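Local atomic coordinates of homoserine O-acetyltransferase (Bacillus anthracis str. 'Ames Ancestor', PDB entry 3I1I), a protein that probably transfers an acetyl group from acetyl-CoA to the hydroxyl of L-homoserine, an early step towards methionine, using an alpha/beta-hydrolase fold. Residues K328-D331 with L332-Q336; A161-W164 with A165-P169; Q183-I186 with I187-V190; T283-A286 with V287-D291. All blocks are in the same frame, centred on the assembly; numbering follows the deposited sequence.

Contact 1. Residues K328-D331 with L332-Q336; sequences KMVD and LLQKQ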
loop_
_atom_site.group_PDB
_atom_site.type_symbol
_atom_site.label_atom_id
_atom_site.label_comp_id
_atom_site.label_asym_id
_atom_site.label_seq_id
_atom_site.Cartn_x
_atom_site.Cartn_y
_atom_site.Cartn_z
ATOM N N LYS A 328 -25.889 4.469 -12.264
ATOM C CA LYS A 328 -25.664 4.693 -13.689
ATOM C C LYS A 328 -26.128 3.468 -14.492
ATOM O O LYS A 328 -26.905 3.591 -15.436
ATOM C CB LYS A 328 -24.186 4.990 -13.947
ATOM C CG LYS A 328 -23.829 5.236 -15.391
ATOM C CD LYS A 328 -24.277 6.638 -15.866
ATOM C CE LYS A 328 -25.491 6.612 -16.803
ATOM N NZ LYS A 328 -25.143 7.387 -18.033
HETATM N N MSE A 329 -25.662 2.298 -14.095
HETATM C CA MSE A 329 -25.972 1.034 -14.767
HETATM C C MSE A 329 -27.469 0.763 -14.826
HETATM O O MSE A 329 -28.006 0.376 -15.866
HETATM C CB MSE A 329 -25.256 -0.103 -14.048
HETATM C CG MSE A 329 -25.844 -1.475 -14.268
HETATM SE SE MSE A 329 -24.703 -2.833 -13.480
HETATM C CE MSE A 329 -25.772 -4.446 -13.819
ATOM N N VAL A 330 -28.138 0.970 -13.701
ATOM C CA VAL A 330 -29.565 0.730 -13.613
ATOM C C VAL A 330 -30.319 1.709 -14.509
ATOM O O VAL A 330 -31.310 1.357 -15.203
ATOM C CB VAL A 330 -30.004 0.728 -12.122
ATOM C CG1 VAL A 330 -31.520 1.029 -11.930
ATOM C CG2 VAL A 330 -29.547 -0.646 -11.467
ATOM N N ASP A 331 -29.825 2.934 -14.557
ATOM C CA ASP A 331 -30.428 3.907 -15.423
ATOM C C ASP A 331 -30.327 3.478 -16.890
ATOM O O ASP A 331 -31.339 3.549 -17.642
ATOM C CB ASP A 331 -29.837 5.289 -15.211
ATOM C CG ASP A 331 -30.633 6.361 -15.928
ATOM O OD1 ASP A 331 -31.851 6.492 -15.707
ATOM O OD2 ASP A 331 -30.053 7.078 -16.754
ATOM N N LEU A 332 -29.138 3.009 -17.296
ATOM C CA LEU A 332 -28.969 2.544 -18.672
ATOM C C LEU A 332 -29.912 1.389 -18.975
ATOM O O LEU A 332 -30.580 1.376 -20.001
ATOM C CB LEU A 332 -27.520 2.151 -18.972
ATOM C CG LEU A 332 -26.513 3.308 -18.932
ATOM C CD1 LEU A 332 -25.053 2.784 -18.970
ATOM C CD2 LEU A 332 -26.802 4.365 -20.024
ATOM N N LEU A 333 -30.003 0.427 -18.082
ATOM C CA LEU A 333 -30.915 -0.703 -18.304
ATOM C C LEU A 333 -32.377 -0.256 -18.412
ATOM O O LEU A 333 -33.115 -0.756 -19.255
ATOM C CB LEU A 333 -30.776 -1.749 -17.196
ATOM C CG LEU A 333 -29.552 -2.665 -17.256
ATOM C CD1 LEU A 333 -29.316 -3.315 -15.865
ATOM C CD2 LEU A 333 -29.670 -3.746 -18.426
ATOM N N GLN A 334 -32.806 0.684 -17.576
ATOM C CA GLN A 334 -34.188 1.166 -17.631
ATOM C C GLN A 334 -34.457 1.866 -18.949
ATOM O O GLN A 334 -35.486 1.659 -19.547
ATOM C CB GLN A 334 -34.512 2.085 -16.468
ATOM C CG GLN A 334 -34.609 1.345 -15.160
ATOM C CD GLN A 334 -34.732 2.250 -13.955
ATOM O OE1 GLN A 334 -34.757 3.454 -14.085
ATOM N NE2 GLN A 334 -34.809 1.663 -12.771
ATOM N N LYS A 335 -33.524 2.659 -19.440
ATOM C CA LYS A 335 -33.741 3.312 -20.721
ATOM C C LYS A 335 -33.762 2.340 -21.903
ATOM O O LYS A 335 -34.267 2.673 -22.951
ATOM C CB LYS A 335 -32.715 4.395 -20.951
ATOM C CG LYS A 335 -32.701 5.370 -19.790
ATOM C CD LYS A 335 -32.749 6.778 -20.216
ATOM C CE LYS A 335 -31.463 7.557 -19.863
ATOM N NZ LYS A 335 -31.672 8.322 -18.570
ATOM N N GLN A 336 -33.227 1.134 -21.719
ATOM C CA GLN A 336 -33.407 0.077 -22.688
ATOM C C GLN A 336 -34.735 -0.648 -22.555
ATOM O O GLN A 336 -34.982 -1.610 -23.275
ATOM C CB GLN A 336 -32.267 -0.920 -22.566
ATOM C CG GLN A 336 -30.937 -0.315 -22.973
ATOM C CD GLN A 336 -29.796 -1.214 -22.648
ATOM O OE1 GLN A 336 -29.980 -2.317 -22.061
ATOM N NE2 GLN A 336 -28.602 -0.797 -23.049
#
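The carboxylate of D331 and the ammonium group of K335 form an i to i+4 salt bridge, with K335 NZ 2.7 Å from D331 OD2. NZ comes in on the syn side of OD2, 17° out of the carboxylate plane, and K335 NZ stays farther from the second oxygen, D331 OD1, at 3.4 Å. D331 sends CG anti to its own N (chi1 -169°), while the K335 chain bends at each torsion beyond CG and folds back along the helix to meet it. On the way K335 CG passes 3.1 Å from D331 O, the carbonyl that also accepts from K335 N. The salt bridge lies on helix 324-335, the crossover helix of the beta-alpha-beta unit between strands 309-313 and 340-342. L332, on the same helix, packs on E300 and L303 of helix 299-304. Backbone i to i+4 bonds run through the whole segment, from L332 N to K328 O through K335 N to D331 O. On the inner side M329 CG approaches L333 CD1 at 4.2 Å, and both residues face strand 309-313. Q334 lies extended across V330, bringing Q334 NE2 to 3.5 Å from V330 CG1; this NE2 donates to the carbonyl of A340, which ties the helix to strand 340-342.

Contact 2. Residues A161-W164 with A165-P169; sequences AQQW and AVHYP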
loop_
_atom_site.group_PDB
_atom_site.type_symbol
_atom_site.label_atom_id
_atom_site.label_comp_id
_atom_site.label_asym_id
_atom_site.label_seq_id
_atom_site.Cartn_x
_atom_site.Cartn_y
_atom_site.Cartn_z
ATOM N N ALA A 161 -21.569 -12.673 -11.189
ATOM C CA ALA A 161 -23.005 -12.694 -11.493
ATOM C C ALA A 161 -23.294 -11.757 -12.652
ATOM O O ALA A 161 -24.187 -12.011 -13.465
ATOM C CB ALA A 161 -23.829 -12.315 -10.284
ATOM N N GLN A 162 -22.556 -10.651 -12.722
ATOM C CA GLN A 162 -22.836 -9.702 -13.774
ATOM C C GLN A 162 -22.376 -10.275 -15.107
ATOM O O GLN A 162 -23.017 -10.056 -16.114
ATOM C CB GLN A 162 -22.176 -8.354 -13.508
ATOM C CG GLN A 162 -22.904 -7.506 -12.500
ATOM C CD GLN A 162 -22.053 -6.316 -12.054
ATOM O OE1 GLN A 162 -22.249 -5.211 -12.528
ATOM N NE2 GLN A 162 -21.090 -6.560 -11.161
ATOM N N GLN A 163 -21.276 -11.006 -15.098
ATOM C CA GLN A 163 -20.775 -11.637 -16.322
ATOM C C GLN A 163 -21.771 -12.696 -16.843
ATOM O O GLN A 163 -22.043 -12.769 -18.037
ATOM C CB GLN A 163 -19.384 -12.215 -16.081
ATOM C CG GLN A 163 -18.290 -11.158 -15.896
ATOM C CD GLN A 163 -17.945 -10.445 -17.202
ATOM O OE1 GLN A 163 -18.719 -10.470 -18.165
ATOM N NE2 GLN A 163 -16.772 -9.808 -17.242
ATOM N N TRP A 164 -22.399 -13.429 -15.943
ATOM C CA TRP A 164 -23.524 -14.298 -16.312
ATOM C C TRP A 164 -24.675 -13.561 -17.011
ATOM O O TRP A 164 -25.167 -13.989 -18.060
ATOM C CB TRP A 164 -24.120 -14.962 -15.064
ATOM C CG TRP A 164 -23.537 -16.253 -14.739
ATOM C CD1 TRP A 164 -22.499 -16.473 -13.925
ATOM C CD2 TRP A 164 -23.979 -17.539 -15.199
ATOM N NE1 TRP A 164 -22.256 -17.807 -13.832
ATOM C CE2 TRP A 164 -23.145 -18.485 -14.623
ATOM C CE3 TRP A 164 -24.987 -17.965 -16.053
ATOM C CZ2 TRP A 164 -23.291 -19.844 -14.848
ATOM C CZ3 TRP A 164 -25.135 -19.326 -16.274
ATOM C CH2 TRP A 164 -24.287 -20.239 -15.697
ATOM N N ALA A 165 -25.117 -12.468 -16.398
ATOM C CA ALA A 165 -26.225 -11.695 -16.942
ATOM C C ALA A 165 -25.900 -11.133 -18.349
ATOM O O ALA A 165 -26.746 -11.138 -19.255
ATOM C CB ALA A 165 -26.614 -10.577 -15.986
ATOM N N VAL A 166 -24.675 -10.679 -18.533
ATOM C CA VAL A 166 -24.247 -10.162 -19.833
ATOM C C VAL A 166 -24.086 -11.309 -20.858
ATOM O O VAL A 166 -24.638 -11.250 -21.938
ATOM C CB VAL A 166 -22.926 -9.348 -19.708
ATOM C CG1 VAL A 166 -22.326 -9.057 -21.068
ATOM C CG2 VAL A 166 -23.195 -8.063 -18.935
ATOM N N HIS A 167 -23.365 -12.362 -20.497
ATOM C CA HIS A 167 -22.967 -13.344 -21.486
ATOM C C HIS A 167 -23.839 -14.562 -21.630
ATOM O O HIS A 167 -23.686 -15.263 -22.600
ATOM C CB HIS A 167 -21.523 -13.730 -21.268
ATOM C CG HIS A 167 -20.579 -12.618 -21.564
ATOM N ND1 HIS A 167 -20.009 -12.433 -22.811
ATOM C CD2 HIS A 167 -20.158 -11.579 -20.798
ATOM C CE1 HIS A 167 -19.238 -11.354 -22.783
ATOM N NE2 HIS A 167 -19.319 -10.809 -21.579
ATOM N N TYR A 168 -24.774 -14.811 -20.711
ATOM C CA TYR A 168 -25.680 -15.922 -20.861
ATOM C C TYR A 168 -27.086 -15.446 -20.675
ATOM O O TYR A 168 -27.821 -15.918 -19.804
ATOM C CB TYR A 168 -25.333 -17.033 -19.873
ATOM C CG TYR A 168 -24.004 -17.650 -20.155
ATOM C CD1 TYR A 168 -23.819 -18.464 -21.267
ATOM C CD2 TYR A 168 -22.928 -17.389 -19.353
ATOM C CE1 TYR A 168 -22.570 -19.023 -21.559
ATOM C CE2 TYR A 168 -21.651 -17.955 -19.615
ATOM C CZ TYR A 168 -21.483 -18.761 -20.705
ATOM O OH TYR A 168 -20.254 -19.313 -20.925
ATOM N N PRO A 169 -27.488 -14.510 -21.522
ATOM C CA PRO A 169 -28.770 -13.901 -21.318
ATOM C C PRO A 169 -29.975 -14.832 -21.525
ATOM O O PRO A 169 -31.024 -14.528 -20.996
ATOM C CB PRO A 169 -28.792 -12.800 -22.380
ATOM C CG PRO A 169 -27.944 -13.333 -23.437
ATOM C CD PRO A 169 -26.835 -14.015 -22.754
#
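W164 and Y168, one helical turn apart, set their rings obliquely: the six-membered ring of W164 and the ring of Y168 have planes 51° apart and centroids 5.2 Å apart. Y168 CD2 lies over one face of the indole, offset toward its rim, and is 3.9 Å from W164 CE3. Y168 CB is equally close to that carbon, so the tyrosine meets the indole through both its CB and the near side of its ring. Next to this pair, Q163 and H167 run side by side and point the same way, amide and imidazole planes 45° apart. A bend at chi2 (-72°) turns the Q163 amide back toward the imidazole, where Q163 OE1 meets the ring at its edge, 3.2 Å from H167 CD2. Q163 OE1 is also 3.5 Å from H167 NE2, but the angle there is too poor for a hydrogen bond. The backbone beneath is regular: H167 N donates to Q163 O at 2.8 Å, and Y168 N reaches W164 O although Y168 is the first residue to leave helical torsions. The polar ends of the aromatic pair are bonded to helix 129-142, W164 NE1 to Q136 and Y168 OH to R134. Helix 156-167 follows the probable nucleophile elbow and is the crossover between strands 150-154 and 174-178; A161 packs on V151 and M175, one from each strand, while W164 also touches V151 and A165 also touches M175.

Contact 3. Residues Q183-I186 with I187-V190; sequences QNPI and ITSV
This is a helix N-terminus contact, in which the loop after strand 174-178 turns into helix 186-202 with P185 at the N-cap position. The evidence is a chain of polar bonds centred on S189. S189 OG donates to P185 O at 2.7 Å, approaching from above the carbonyl plane, 48° out of it. P185 O also accepts from S189 N at 2.9 Å, this time in the carbonyl plane, so one oxygen is held by two donors of a single residue. Because the hydroxyl's proton is committed to P185 O, S189 OG can act as acceptor for N184 ND2, which lies 2.8 Å away. In that bond the hydroxyl is tilted 21° from the amide plane of N184. N184 reaches it with CG anti to its backbone N (chi1 -162°), which swings the amide over the first turn, where N184 ND2 also passes 3.8 Å from T188 CG2. Apolar contacts are looser: P185 CB meets I187 CG2 at 4.1 Å, and I186 CG2 faces V190 CG2 from farther off. Within the same chain, T188 OG1 bonds the carbonyl of L320, N184 OD1 is held by Q321, and P185 packs on Q321 and P322. I186 N, near the start of the helix, is bonded by E238 of the second subunit, from helix 234-240 there, and R243 of that subunit bonds N184 O. The start of helix 186-202 is thus fixed between the loop containing L320 to P322 and the subunit interface.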
loop_
_atom_site.group_PDB
_atom_site.type_symbol
_atom_site.label_atom_id
_atom_site.label_comp_id
_atom_site.label_asym_id
_atom_site.label_seq_id
_atom_site.Cartn_x
_atom_site.Cartn_y
_atom_site.Cartn_z
ATOM N N GLN A 183 -17.832 -2.238 -13.469
ATOM C CA GLN A 183 -16.436 -2.004 -13.835
ATOM C C GLN A 183 -15.702 -1.668 -12.571
ATOM O O GLN A 183 -16.180 -0.840 -11.821
ATOM C CB GLN A 183 -16.323 -0.820 -14.809
ATOM C CG GLN A 183 -17.055 -1.028 -16.121
ATOM C CD GLN A 183 -17.013 0.205 -17.037
ATOM O OE1 GLN A 183 -17.492 1.272 -16.659
ATOM N NE2 GLN A 183 -16.476 0.041 -18.257
ATOM N N ASN A 184 -14.580 -2.320 -12.285
ATOM C CA ASN A 184 -13.936 -2.075 -11.017
ATOM C C ASN A 184 -13.465 -0.612 -11.008
ATOM O O ASN A 184 -12.777 -0.173 -11.920
ATOM C CB ASN A 184 -12.764 -3.004 -10.765
ATOM C CG ASN A 184 -12.387 -3.048 -9.294
ATOM O OD1 ASN A 184 -13.236 -3.382 -8.480
ATOM N ND2 ASN A 184 -11.132 -2.724 -8.947
ATOM N N PRO A 185 -13.876 0.158 -9.999
ATOM C CA PRO A 185 -13.462 1.555 -9.986
ATOM C C PRO A 185 -11.963 1.706 -10.056
ATOM O O PRO A 185 -11.225 0.858 -9.558
ATOM C CB PRO A 185 -13.985 2.070 -8.655
ATOM C CG PRO A 185 -15.165 1.191 -8.375
ATOM C CD PRO A 185 -14.732 -0.183 -8.858
ATOM N N ILE A 186 -11.533 2.771 -10.707
ATOM C CA ILE A 186 -10.116 3.060 -10.881
ATOM C C ILE A 186 -9.422 3.178 -9.513
ATOM O O ILE A 186 -8.354 2.623 -9.328
ATOM C CB ILE A 186 -9.915 4.391 -11.671
ATOM C CG1 ILE A 186 -10.524 4.276 -13.070
ATOM C CG2 ILE A 186 -8.426 4.773 -11.758
ATOM C CD1 ILE A 186 -9.973 3.110 -13.928
ATOM N N ILE A 187 -10.052 3.877 -8.567
ATOM C CA ILE A 187 -9.472 4.072 -7.230
ATOM C C ILE A 187 -9.183 2.755 -6.560
ATOM O O ILE A 187 -8.084 2.561 -6.016
ATOM C CB ILE A 187 -10.354 4.949 -6.317
ATOM C CG1 ILE A 187 -9.612 5.344 -5.038
ATOM C CG2 ILE A 187 -11.741 4.280 -5.961
ATOM C CD1 ILE A 187 -10.408 6.543 -4.232
ATOM N N THR A 188 -10.139 1.833 -6.618
ATOM C CA THR A 188 -9.942 0.514 -6.054
ATOM C C THR A 188 -8.939 -0.329 -6.873
ATOM O O THR A 188 -8.148 -1.087 -6.336
ATOM C CB THR A 188 -11.292 -0.210 -5.978
ATOM O OG1 THR A 188 -12.228 0.622 -5.300
ATOM C CG2 THR A 188 -11.174 -1.555 -5.289
ATOM N N SER A 189 -8.955 -0.190 -8.185
ATOM C CA SER A 189 -8.056 -0.973 -9.017
ATOM C C SER A 189 -6.599 -0.665 -8.735
ATOM O O SER A 189 -5.749 -1.577 -8.746
ATOM C CB SER A 189 -8.372 -0.744 -10.496
ATOM O OG SER A 189 -9.725 -1.077 -10.781
ATOM N N VAL A 190 -6.309 0.603 -8.450
ATOM C CA VAL A 190 -4.935 0.984 -8.127
ATOM C C VAL A 190 -4.653 0.831 -6.618
ATOM O O VAL A 190 -3.659 0.217 -6.194
ATOM C CB VAL A 190 -4.620 2.442 -8.579
ATOM C CG1 VAL A 190 -3.169 2.777 -8.278
ATOM C CG2 VAL A 190 -4.963 2.640 -10.096
#

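Contact 4. Residues T283-A286 with V287-D291; sequences TAKA and VLLHD
K285 and L289 meet one turn apart at the end of helix 277-289, the lysine supplying its aliphatic length and the leucine its branched tip. From its CB, K285 sends CG anti to the backbone N (chi1 -177°), and K285 CG comes within 4.0 Å of L289 CD1. A bend at chi2 (77°) then redirects the chain past the leucine. K285 CE touches the same methyl, L289 CD1, at 3.9 Å and passes 4.1 Å from L289 CG. Beyond CE, NZ leaves the helix altogether and donates to the carbonyls of V254 and K253 of the second subunit, two backbone acceptors for this buried ammonium group. The leucine also lies against the lysine backbone: L289 CG is 3.3 Å from K285 O, the carbonyl that accepts L289 N at 2.9 Å. On another side of the helix V287 directs CG2 back to T283 O, 3.5 Å away, while its own N donates to that oxygen. The backbone turns out of the helix at H290, whose N bonds V287 O. H290 NE2 donates to the carbonyl of N181. Around this helix end, L288 packs on A193 and A284 on I197, both of helix 186-202; A286 and V287 rest on F129 of helix 129-142, and H290 lies against M159 and Q162 of helix 156-167.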
loop_
_atom_site.group_PDB
_atom_site.type_symbol
_atom_site.label_atom_id
_atom_site.label_comp_id
_atom_site.label_asym_id
_atom_site.label_seq_id
_atom_site.Cartn_x
_atom_site.Cartn_y
_atom_site.Cartn_z
ATOM N N THR A 283 -5.920 -13.180 -8.290
ATOM C CA THR A 283 -7.287 -12.779 -7.939
ATOM C C THR A 283 -7.356 -11.248 -7.908
ATOM O O THR A 283 -8.295 -10.682 -8.454
ATOM C CB THR A 283 -7.710 -13.387 -6.592
ATOM O OG1 THR A 283 -7.566 -14.794 -6.678
ATOM C CG2 THR A 283 -9.178 -13.061 -6.241
ATOM N N ALA A 284 -6.350 -10.579 -7.319
ATOM C CA ALA A 284 -6.274 -9.097 -7.390
ATOM C C ALA A 284 -6.247 -8.628 -8.856
ATOM O O ALA A 284 -6.937 -7.665 -9.231
ATOM C CB ALA A 284 -5.084 -8.527 -6.589
ATOM N N LYS A 285 -5.502 -9.345 -9.689
ATOM C CA LYS A 285 -5.473 -9.042 -11.126
ATOM C C LYS A 285 -6.870 -9.167 -11.787
ATOM O O LYS A 285 -7.290 -8.309 -12.569
ATOM C CB LYS A 285 -4.473 -9.948 -11.831
ATOM C CG LYS A 285 -4.307 -9.653 -13.334
ATOM C CD LYS A 285 -3.452 -8.408 -13.639
ATOM C CE LYS A 285 -3.354 -8.246 -15.157
ATOM N NZ LYS A 285 -2.196 -7.466 -15.715
ATOM N N ALA A 286 -7.596 -10.222 -11.434
ATOM C CA ALA A 286 -8.957 -10.403 -11.918
ATOM C C ALA A 286 -9.822 -9.216 -11.513
ATOM O O ALA A 286 -10.668 -8.740 -12.298
ATOM C CB ALA A 286 -9.570 -11.744 -11.383
ATOM N N VAL A 287 -9.652 -8.765 -10.268
ATOM C CA VAL A 287 -10.506 -7.696 -9.778
ATOM C C VAL A 287 -10.178 -6.433 -10.562
ATOM O O VAL A 287 -11.074 -5.701 -11.000
ATOM C CB VAL A 287 -10.327 -7.428 -8.262
ATOM C CG1 VAL A 287 -10.886 -6.013 -7.903
ATOM C CG2 VAL A 287 -10.955 -8.582 -7.403
ATOM N N LEU A 288 -8.900 -6.159 -10.727
ATOM C CA LEU A 288 -8.467 -4.947 -11.420
ATOM C C LEU A 288 -8.867 -4.938 -12.918
ATOM O O LEU A 288 -9.151 -3.881 -13.482
ATOM C CB LEU A 288 -6.970 -4.799 -11.224
ATOM C CG LEU A 288 -5.973 -4.032 -12.052
ATOM C CD1 LEU A 288 -4.653 -4.326 -11.332
ATOM C CD2 LEU A 288 -5.918 -4.507 -13.494
ATOM N N LEU A 289 -8.905 -6.123 -13.524
ATOM C CA LEU A 289 -9.376 -6.273 -14.893
ATOM C C LEU A 289 -10.897 -6.250 -15.038
ATOM O O LEU A 289 -11.365 -6.193 -16.178
ATOM C CB LEU A 289 -8.880 -7.598 -15.483
ATOM C CG LEU A 289 -7.391 -7.679 -15.802
ATOM C CD1 LEU A 289 -7.038 -9.103 -16.184
ATOM C CD2 LEU A 289 -6.995 -6.643 -16.873
ATOM N N HIS A 290 -11.668 -6.304 -13.936
ATOM C CA HIS A 290 -13.106 -6.447 -14.050
ATOM C C HIS A 290 -13.808 -5.285 -14.773
ATOM O O HIS A 290 -13.807 -4.147 -14.316
ATOM C CB HIS A 290 -13.776 -6.664 -12.694
ATOM C CG HIS A 290 -15.271 -6.635 -12.761
ATOM N ND1 HIS A 290 -15.996 -7.604 -13.417
ATOM C CD2 HIS A 290 -16.172 -5.728 -12.306
ATOM C CE1 HIS A 290 -17.285 -7.301 -13.364
ATOM N NE2 HIS A 290 -17.421 -6.170 -12.684
ATOM N N ASP A 291 -14.500 -5.633 -15.854
ATOM C CA ASP A 291 -15.072 -4.687 -16.808
ATOM C C ASP A 291 -16.032 -5.418 -17.723
ATOM O O ASP A 291 -15.594 -6.077 -18.686
ATOM C CB ASP A 291 -13.958 -4.131 -17.680
ATOM C CG ASP A 291 -14.435 -3.040 -18.624
ATOM O OD1 ASP A 291 -15.629 -2.671 -18.534
ATOM O OD2 ASP A 291 -13.593 -2.531 -19.436
#

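Overall arrangement
Following the chain, contact 2 comes first, at the end of helix 156-167, then contact 3 at the start of helix 186-202, contact 4 at the end of helix 277-289, and contact 1 in helix 324-335. Each spans one uninterrupted segment, so they stand in series and none encloses or crosses another. Contacts 3 and 4 are the nearest, their centres about 9 Å apart; N184 N to H290 O and Q183 NE2 to D291 OD1 probably bond them, and both touch the second subunit. Q162 of contact 2 packs on H290 of contact 4 and on M329 of contact 1, linking two crossover helices of the central sheet with the helices at the interface.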